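PDB 3ELE: amino Transferase from Eubacterium rectale, which probably transfers amino groups between amino acids and keto acids with bound pyridoxal-5'-phosphate, as a member of the class I and II aminotransferases. Local coordinates for residues A[198-201]-A[202-206]. Residues are numbered along the deposited sequence; the frame is centred on the assembly and turned at random.
Sequences SDLL and EKKSK
Ser-205 folds its hydroxyl back onto the carbonyl of Leu-201, one turn earlier in helix 191-208, the connecting helix of the beta-alpha-beta unit that runs from strand 173-178 to strand 213-217 in this aminotransferase. OG stands beside its own backbone N (chi1 -69°), which brings it 2.7 Å from Leu-201 O, above the carbonyl plane rather than on a lone pair. Ser-205 N, 2.8 Å from Leu-201 O, comes in from the opposite face, so two donors grip the one oxygen. The same OG also accepts from the backbone N of Ile-212, tying the helix to the chain leading into strand 213-217. Without the hydroxyl, as with an alanine here, Leu-201 O would probably lose one of its two donors and the N-H of Ile-212 its acceptor. The preceding turn is ordinary alpha-helix: the carbonyl oxygens of Ser-198, Asp-199 and Leu-200 accept from the N-H groups of Glu-202, Lys-203 and Lys-204.

On the side turned to helix 162-167, Leu-200 and Lys-204 run side by side, pointing the same way, CD1 of Leu-200 resting 4.1 Å from CG of Lys-204. Leu-200 also packs on Phe-162 and Leu-165 of that helix. The Lys-204 chain bends at chi2 and chi3 before its NZ forms a salt bridge with Glu-207, while NZ of Lys-203 pairs with Glu-166.

Asp-199 and Glu-202 bring two carboxylates near each other on the solvent side. Glu-202, its CG anti to the backbone N (chi1 -178°), extends so that OE1 stops 4.5 Å from OD1 of Asp-199. That like-charge approach is probably eased by a water that donates to both Asp-199 OD1 and Glu-202 OE1, 2.7 Å from each. Lys-206 NZ makes a long salt bridge of 3.8 Å to Glu-202 OE2.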
loop_
_atom_site.group_PDB
_atom_site.type_symbol
_atom_site.label_atom_id
_atom_site.label_comp_id
_atom_site.label_asym_id
_atom_site.label_seq_id
_atom_site.Cartn_x
_atom_site.Cartn_y
_atom_site.Cartn_z
ATOM N N SER A 198 -26.538 6.109 15.351
ATOM C CA SER A 198 -27.025 4.844 14.817
ATOM C C SER A 198 -28.512 4.907 14.488
ATOM O O SER A 198 -28.897 4.487 13.412
ATOM C CB SER A 198 -26.708 3.707 15.764
ATOM O OG SER A 198 -25.303 3.672 15.980
ATOM N N ASP A 199 -29.315 5.494 15.373
ATOM C CA ASP A 199 -30.762 5.661 15.112
ATOM C C ASP A 199 -31.044 6.577 13.917
ATOM O O ASP A 199 -31.908 6.271 13.107
ATOM C CB ASP A 199 -31.508 6.204 16.340
ATOM C CG ASP A 199 -31.475 5.253 17.537
ATOM O OD1 ASP A 199 -31.264 4.025 17.365
ATOM O OD2 ASP A 199 -31.677 5.753 18.663
ATOM N N LEU A 200 -30.308 7.681 13.818
ATOM C CA LEU A 200 -30.446 8.646 12.723
ATOM C C LEU A 200 -30.128 8.007 11.372
ATOM O O LEU A 200 -30.915 8.117 10.433
ATOM C CB LEU A 200 -29.538 9.872 12.952
ATOM C CG LEU A 200 -29.502 10.986 11.886
ATOM C CD1 LEU A 200 -30.881 11.612 11.647
ATOM C CD2 LEU A 200 -28.454 12.033 12.293
ATOM N N LEU A 201 -28.979 7.343 11.289
ATOM C CA LEU A 201 -28.529 6.703 10.048
ATOM C C LEU A 201 -29.391 5.525 9.628
ATOM O O LEU A 201 -29.655 5.355 8.424
ATOM C CB LEU A 201 -27.043 6.329 10.133
ATOM C CG LEU A 201 -26.044 7.484 10.304
ATOM C CD1 LEU A 201 -24.620 6.923 10.156
ATOM C CD2 LEU A 201 -26.274 8.599 9.316
ATOM N N GLU A 202 -29.846 4.729 10.595
ATOM C CA GLU A 202 -30.808 3.642 10.313
ATOM C C GLU A 202 -32.105 4.220 9.692
ATOM O O GLU A 202 -32.612 3.688 8.699
ATOM C CB GLU A 202 -31.128 2.858 11.597
ATOM C CG GLU A 202 -32.087 1.669 11.440
ATOM C CD GLU A 202 -32.653 1.178 12.789
ATOM O OE1 GLU A 202 -31.942 1.260 13.823
ATOM O OE2 GLU A 202 -33.814 0.719 12.814
ATOM N N LYS A 203 -32.631 5.289 10.295
ATOM C CA LYS A 203 -33.839 5.987 9.813
ATOM C C LYS A 203 -33.620 6.567 8.404
ATOM O O LYS A 203 -34.444 6.333 7.525
ATOM C CB LYS A 203 -34.266 7.077 10.823
ATOM C CG LYS A 203 -35.300 8.115 10.377
ATOM C CD LYS A 203 -35.380 9.278 11.389
ATOM C CE LYS A 203 -35.584 10.648 10.728
ATOM N NZ LYS A 203 -35.210 11.753 11.674
ATOM N N LYS A 204 -32.516 7.304 8.199
ATOM C CA LYS A 204 -32.200 7.882 6.860
ATOM C C LYS A 204 -31.871 6.825 5.795
ATOM O O LYS A 204 -32.163 7.049 4.621
ATOM C CB LYS A 204 -31.090 8.928 6.926
ATOM C CG LYS A 204 -31.381 10.153 7.813
ATOM C CD LYS A 204 -32.549 11.028 7.357
ATOM C CE LYS A 204 -32.308 11.719 6.053
ATOM N NZ LYS A 204 -33.389 12.731 5.798
ATOM N N SER A 205 -31.303 5.683 6.200
ATOM C CA SER A 205 -31.026 4.557 5.301
ATOM C C SER A 205 -32.327 4.000 4.713
ATOM O O SER A 205 -32.386 3.714 3.521
ATOM C CB SER A 205 -30.259 3.422 5.997
ATOM O OG SER A 205 -28.936 3.797 6.318
ATOM N N LYS A 206 -33.346 3.855 5.565
ATOM C CA LYS A 206 -34.676 3.407 5.137
ATOM C C LYS A 206 -35.325 4.429 4.185
ATOM O O LYS A 206 -35.839 4.030 3.152
ATOM C CB LYS A 206 -35.595 3.113 6.340
ATOM C CG LYS A 206 -35.285 1.826 7.104
ATOM C CD LYS A 206 -36.240 1.690 8.309
ATOM C CE LYS A 206 -36.237 0.284 8.911
ATOM N NZ LYS A 206 -34.872 -0.198 9.279
HETATM O O HOH W 1 -30.257 2.123 15.729
#